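Local coordinates for cell wall binding protein cwp8 (Peptoclostridium difficile, PDB 5J6Q) that probably anchors itself to the bacterial cell wall through three CWB2 modules, as a cell wall protein associated with the S-layer, at residues R39-K44 against V71-K76; I315-D320 against I339-K344. All coordinates share one frame; numbering follows the deposited sequence.

Contact 1 and contact 2 show the two ways of joining neighbouring strands, in two separate parts of an elongated protein. Contact 1 pairs antiparallel strands in a mixed sheet of the N-terminal part; contact 2 pairs parallel strands in the first CWB2 module, the type of unit thought to hold the protein on the cell wall. Their centres lie 67 Å apart on opposite sides of the chain's centre, and their nearest atoms are about 51 Å apart, so neither touches the other. They follow in series along the chain. The pairing in contact 2 recurs in the other CWB2 modules, between strands 418-423 and 444-447 and between 516-519 and 547-549.

Contact 1: R39-K44 against V71-K76; sequences RVYDIK and VTIQDK
Strands 41-44 and 71-75 run antiparallel, their directions 169° apart. Asp42 with Gln74 and Lys44 with Thr72 are hydrogen-bonded pairs, whereas Tyr41 with Asp75 and Ile43 with Ile73 are non-hydrogen-bonded. Beyond the strand ends, Lys76 N still donates to Val40 O (3.0 Å), and the lysine side chain reaches back over segment 39-44, extended as far as CE and bent only at its last torsion: CE rests on Asp42 CB at 3.7 Å and NZ donates to Arg39 O at 2.8 Å. This ladder lies within a five-stranded mixed sheet, where strand 178-183 flanks 68-75 on its far edge and helix 13-24 covers the face bearing Tyr41, Ile43 and Val71. On that face the Tyr41 ring brings CE2 to 3.5 Å from Asp75 CB, ring and carboxylate planes being 70° apart, while Val40 CG2 sits over the ring centre. The Asp75 carboxylate is engaged beyond the pair, by Gly77 N and a salt bridge to Lys175. The opposite face is polar. One water donates to Gln74 OE1 and weakly to Asp42 OD2, while Gln74 NE2 is hydrogen-bonded to Lys175 O; another donates to Asp42 O and lies 2.6 Å from Thr72 OG1. Lys44 NZ forms a long salt bridge to Asp42 OD2 (3.4 Å).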
loop_
_atom_site.group_PDB
_atom_site.type_symbol
_atom_site.label_atom_id
_atom_site.label_comp_id
_atom_site.label_asym_id
_atom_site.label_seq_id
_atom_site.Cartn_x
_atom_site.Cartn_y
_atom_site.Cartn_z
ATOM N N ARG A 39 -3.770 0.973 46.652
ATOM C CA ARG A 39 -3.000 0.491 45.514
ATOM C C ARG A 39 -1.901 1.522 45.135
ATOM O O ARG A 39 -2.061 2.734 45.348
ATOM C CB ARG A 39 -3.800 0.297 44.219
ATOM C CG ARG A 39 -5.074 -0.523 44.385
ATOM C CD ARG A 39 -6.062 -0.067 43.298
ATOM N NE ARG A 39 -7.075 -1.095 43.124
ATOM C CZ ARG A 39 -8.095 -1.065 42.269
ATOM N NH1 ARG A 39 -8.960 -2.073 42.228
ATOM N NH2 ARG A 39 -8.256 -0.024 41.435
ATOM N N VAL A 40 -0.829 1.019 44.545
ATOM C CA VAL A 40 0.234 1.919 44.119
ATOM C C VAL A 40 -0.017 2.347 42.668
ATOM O O VAL A 40 0.551 3.353 42.265
ATOM C CB VAL A 40 1.666 1.388 44.292
ATOM C CG1 VAL A 40 2.159 0.957 45.688
ATOM C CG2 VAL A 40 2.489 1.017 43.081
ATOM N N TYR A 41 -0.822 1.605 41.894
ATOM C CA TYR A 41 -1.119 2.083 40.550
ATOM C C TYR A 41 -2.507 2.628 40.555
ATOM O O TYR A 41 -3.418 2.040 41.167
ATOM C CB TYR A 41 -0.963 0.997 39.487
ATOM C CG TYR A 41 0.490 0.595 39.392
ATOM C CD1 TYR A 41 0.918 -0.632 39.866
ATOM C CD2 TYR A 41 1.437 1.466 38.859
ATOM C CE1 TYR A 41 2.267 -0.999 39.813
ATOM C CE2 TYR A 41 2.786 1.119 38.800
ATOM C CZ TYR A 41 3.193 -0.113 39.282
ATOM O OH TYR A 41 4.527 -0.443 39.225
ATOM N N ASP A 42 -2.661 3.801 39.911
ATOM C CA ASP A 42 -3.931 4.444 39.785
ATOM C C ASP A 42 -4.401 3.972 38.370
ATOM O O ASP A 42 -3.823 4.326 37.322
ATOM C CB ASP A 42 -3.754 5.989 39.919
ATOM C CG ASP A 42 -5.047 6.695 39.604
ATOM O OD1 ASP A 42 -6.033 6.008 39.399
ATOM O OD2 ASP A 42 -5.062 7.971 39.551
ATOM N N ILE A 43 -5.425 3.136 38.339
ATOM C CA ILE A 43 -5.819 2.604 37.070
ATOM C C ILE A 43 -7.296 2.893 36.715
ATOM O O ILE A 43 -8.174 2.663 37.518
ATOM C CB ILE A 43 -5.632 1.146 37.081
ATOM C CG1 ILE A 43 -4.161 0.811 37.541
ATOM C CG2 ILE A 43 -5.988 0.584 35.747
ATOM C CD1 ILE A 43 -3.762 -0.644 37.181
ATOM N N LYS A 44 -7.523 3.357 35.492
ATOM C CA LYS A 44 -8.863 3.713 35.090
ATOM C C LYS A 44 -9.171 3.249 33.737
ATOM O O LYS A 44 -8.300 2.967 32.933
ATOM C CB LYS A 44 -8.989 5.251 35.118
ATOM C CG LYS A 44 -8.906 5.798 36.481
ATOM C CD LYS A 44 -8.245 7.136 36.444
ATOM C CE LYS A 44 -8.997 8.146 37.216
ATOM N NZ LYS A 44 -8.212 8.517 38.380
ATOM N N VAL A 71 -7.409 2.606 28.710
ATOM C CA VAL A 71 -6.989 2.248 30.048
ATOM C C VAL A 71 -5.855 3.111 30.462
ATOM O O VAL A 71 -4.833 3.118 29.803
ATOM C CB VAL A 71 -6.537 0.806 30.152
ATOM C CG1 VAL A 71 -6.204 0.494 31.619
ATOM C CG2 VAL A 71 -7.595 -0.130 29.624
ATOM N N THR A 72 -5.995 3.847 31.541
ATOM C CA THR A 72 -4.877 4.632 31.942
ATOM C C THR A 72 -4.340 3.987 33.234
ATOM O O THR A 72 -5.107 3.547 34.129
ATOM C CB THR A 72 -5.247 6.154 32.159
ATOM O OG1 THR A 72 -6.154 6.243 33.245
ATOM C CG2 THR A 72 -5.816 6.815 30.872
ATOM N N ILE A 73 -2.998 3.884 33.282
ATOM C CA ILE A 73 -2.257 3.338 34.393
ATOM C C ILE A 73 -1.305 4.419 34.785
ATOM O O ILE A 73 -0.585 4.957 33.931
ATOM C CB ILE A 73 -1.408 2.037 34.046
ATOM C CG1 ILE A 73 -2.260 0.964 33.499
ATOM C CG2 ILE A 73 -0.626 1.583 35.311
ATOM C CD1 ILE A 73 -2.268 0.988 31.970
ATOM N N GLN A 74 -1.264 4.764 36.053
ATOM C CA GLN A 74 -0.264 5.726 36.478
ATOM C C GLN A 74 0.320 5.390 37.866
ATOM O O GLN A 74 -0.404 5.280 38.860
ATOM C CB GLN A 74 -0.811 7.130 36.503
ATOM C CG GLN A 74 0.229 8.119 37.031
ATOM C CD GLN A 74 -0.289 9.542 36.972
ATOM O OE1 GLN A 74 -1.498 9.792 36.975
ATOM N NE2 GLN A 74 0.635 10.522 37.002
ATOM N N ASP A 75 1.628 5.221 37.916
ATOM C CA ASP A 75 2.261 4.912 39.180
ATOM C C ASP A 75 2.211 6.127 40.085
ATOM O O ASP A 75 2.581 7.223 39.661
ATOM C CB ASP A 75 3.682 4.491 38.872
ATOM C CG ASP A 75 4.552 4.177 40.055
ATOM O OD1 ASP A 75 4.157 4.479 41.189
ATOM O OD2 ASP A 75 5.615 3.642 39.843
ATOM N N LYS A 76 1.736 5.976 41.306
ATOM C CA LYS A 76 1.659 7.138 42.208
ATOM C C LYS A 76 3.023 7.409 42.903
ATOM O O LYS A 76 3.078 8.255 43.778
ATOM C CB LYS A 76 0.602 6.906 43.291
ATOM C CG LYS A 76 -0.803 6.530 42.737
ATOM C CD LYS A 76 -1.758 6.363 43.938
ATOM C CE LYS A 76 -3.128 5.799 43.570
ATOM N NZ LYS A 76 -3.620 4.943 44.656
HETATM O O HOH W 1 -4.147 8.561 36.888
HETATM O O HOH W 2 -5.053 6.531 35.599
#

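Contact 2: I315-D320 against I339-K344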
loop_
_atom_site.group_PDB
_atom_site.type_symbol
_atom_site.label_atom_id
_atom_site.label_comp_id
_atom_site.label_asym_id
_atom_site.label_seq_id
_atom_site.Cartn_x
_atom_site.Cartn_y
_atom_site.Cartn_z
ATOM N N ILE A 315 -13.158 -14.376 -26.454
ATOM C CA ILE A 315 -12.166 -14.798 -27.380
ATOM C C ILE A 315 -11.302 -15.649 -26.486
ATOM O O ILE A 315 -10.807 -15.153 -25.462
ATOM C CB ILE A 315 -11.318 -13.710 -28.055
ATOM C CG1 ILE A 315 -12.173 -12.539 -28.569
ATOM C CG2 ILE A 315 -10.580 -14.366 -29.243
ATOM C CD1 ILE A 315 -12.939 -12.925 -29.866
ATOM N N LEU A 316 -11.085 -16.899 -26.852
ATOM C CA LEU A 316 -10.278 -17.828 -26.052
ATOM C C LEU A 316 -9.061 -18.317 -26.898
ATOM O O LEU A 316 -9.253 -18.845 -27.986
ATOM C CB LEU A 316 -11.185 -18.972 -25.670
ATOM C CG LEU A 316 -10.715 -19.850 -24.544
ATOM C CD1 LEU A 316 -10.351 -19.038 -23.328
ATOM C CD2 LEU A 316 -11.910 -20.802 -24.198
ATOM N N VAL A 317 -7.795 -18.078 -26.435
ATOM C CA VAL A 317 -6.661 -18.502 -27.273
ATOM C C VAL A 317 -5.824 -19.465 -26.453
ATOM O O VAL A 317 -6.100 -19.613 -25.261
ATOM C CB VAL A 317 -5.917 -17.186 -27.755
ATOM C CG1 VAL A 317 -5.229 -16.490 -26.600
ATOM C CG2 VAL A 317 -4.890 -17.485 -28.833
ATOM N N GLY A 318 -4.844 -20.186 -27.041
ATOM C CA GLY A 318 -3.991 -21.049 -26.223
ATOM C C GLY A 318 -3.048 -20.151 -25.399
ATOM O O GLY A 318 -2.650 -19.065 -25.870
ATOM N N GLU A 319 -2.711 -20.579 -24.184
ATOM C CA GLU A 319 -1.871 -19.817 -23.275
ATOM C C GLU A 319 -0.549 -19.342 -23.827
ATOM O O GLU A 319 -0.008 -18.392 -23.321
ATOM C CB GLU A 319 -1.566 -20.665 -22.035
ATOM C CG GLU A 319 -0.922 -22.008 -22.429
ATOM C CD GLU A 319 -0.620 -22.886 -21.208
ATOM O OE1 GLU A 319 -0.572 -24.133 -21.354
ATOM O OE2 GLU A 319 -0.426 -22.316 -20.107
ATOM N N ASP A 320 -0.015 -20.023 -24.819
ATOM C CA ASP A 320 1.264 -19.711 -25.429
ATOM C C ASP A 320 1.123 -19.230 -26.905
ATOM O O ASP A 320 2.135 -18.968 -27.559
ATOM C CB ASP A 320 2.143 -20.984 -25.436
ATOM C CG ASP A 320 2.317 -21.635 -24.092
ATOM O OD1 ASP A 320 2.537 -20.898 -23.090
ATOM O OD2 ASP A 320 2.237 -22.876 -24.032
ATOM N N ILE A 339 -9.778 -11.196 -23.992
ATOM C CA ILE A 339 -9.019 -12.225 -24.574
ATOM C C ILE A 339 -8.633 -13.019 -23.377
ATOM O O ILE A 339 -7.942 -12.553 -22.485
ATOM C CB ILE A 339 -7.868 -11.798 -25.494
ATOM C CG1 ILE A 339 -8.378 -11.176 -26.805
ATOM C CG2 ILE A 339 -7.072 -13.049 -25.792
ATOM C CD1 ILE A 339 -7.305 -10.218 -27.618
ATOM N N LEU A 340 -9.141 -14.229 -23.287
ATOM C CA LEU A 340 -8.859 -14.995 -22.082
ATOM C C LEU A 340 -8.012 -16.165 -22.582
ATOM O O LEU A 340 -7.896 -16.330 -23.772
ATOM C CB LEU A 340 -10.137 -15.470 -21.328
ATOM C CG LEU A 340 -10.914 -14.302 -20.653
ATOM C CD1 LEU A 340 -12.357 -14.782 -20.216
ATOM C CD2 LEU A 340 -10.178 -13.802 -19.391
ATOM N N LEU A 341 -7.462 -16.961 -21.706
ATOM C CA LEU A 341 -6.516 -17.970 -22.122
ATOM C C LEU A 341 -6.894 -19.350 -21.605
ATOM O O LEU A 341 -7.347 -19.456 -20.465
ATOM C CB LEU A 341 -5.138 -17.592 -21.497
ATOM C CG LEU A 341 -4.616 -16.141 -21.758
ATOM C CD1 LEU A 341 -3.380 -15.825 -20.863
ATOM C CD2 LEU A 341 -4.248 -15.965 -23.165
ATOM N N SER A 342 -6.596 -20.412 -22.404
ATOM C CA SER A 342 -6.877 -21.760 -21.966
ATOM C C SER A 342 -5.650 -22.648 -22.064
ATOM O O SER A 342 -4.757 -22.386 -22.868
ATOM C CB SER A 342 -7.949 -22.391 -22.856
ATOM O OG SER A 342 -8.509 -23.530 -22.230
ATOM N N LYS A 343 -5.592 -23.674 -21.216
ATOM C CA LYS A 343 -4.542 -24.638 -21.432
ATOM C C LYS A 343 -5.096 -25.463 -22.645
ATOM O O LYS A 343 -6.278 -25.357 -22.989
ATOM C CB LYS A 343 -4.357 -25.486 -20.176
ATOM C CG LYS A 343 -3.129 -25.085 -19.356
ATOM C CD LYS A 343 -3.501 -24.649 -17.955
ATOM C CE LYS A 343 -2.256 -24.472 -17.091
ATOM N NZ LYS A 343 -2.596 -24.611 -15.652
ATOM N N LYS A 344 -4.270 -26.231 -23.298
ATOM C CA LYS A 344 -4.726 -27.062 -24.398
ATOM C C LYS A 344 -5.666 -28.121 -23.837
ATOM O O LYS A 344 -6.735 -28.339 -24.379
ATOM C CB LYS A 344 -3.540 -27.776 -25.090
ATOM C CG LYS A 344 -4.008 -28.852 -26.076
ATOM C CD LYS A 344 -2.848 -29.605 -26.717
ATOM C CE LYS A 344 -3.371 -30.657 -27.670
ATOM N NZ LYS A 344 -2.272 -31.447 -28.295
#
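Val317 and Leu341 lie side by side and point the same way, with Val317 CG1 3.6 Å from Leu341 CD2. With chi1 at 69°, that methyl stands between the valine's backbone N and carbonyl carbon, where it also meets Ile339 CG2 at 4.0 Å. The strands beneath, 315-318 and 339-342, run in the same direction but are strongly twisted, their short axes 41° apart. Four backbone bonds link them in the staggered pattern of a parallel ladder: Leu340 N to Ile315 O, Val317 N to Leu340 O, Ser342 N to Val317 O and, just past the end of the first strand, Glu319 N to Ser342 O. On the other face Leu316 reaches across, CD1 lying 4.1 Å from Leu340 CB.

Glu319 carries the contact past the strand end. Its CB is 3.7 Å from Ser342 O, and CG, placed between the backbone N and the carbonyl carbon by a chi1 of 56°, stays close at 3.9 Å from that same oxygen. The extended chain then crosses Lys343: CD approaches Lys343 CG at 3.8 Å, and OE1 comes to 3.4 Å from the same methylene carbon. OE2 also lies near the aliphatic part of the lysine, but 5.5 Å separates it from Lys343 NZ, so the opposite charges form no salt bridge.

Strand 339-342 is outermost in a four-stranded parallel sheet, consistent with a toprim-like fold, and 313-318 lies between it and strand 367-371. Helices 322-327 and 329-334 make the beta-alpha-beta crossover between the pair. Helix 329-334 packs on Ile315 and Ile339, helix 294-305 on Leu341, Glu319 and Lys343, and helix 349-359 on Leu340 at the opposite face.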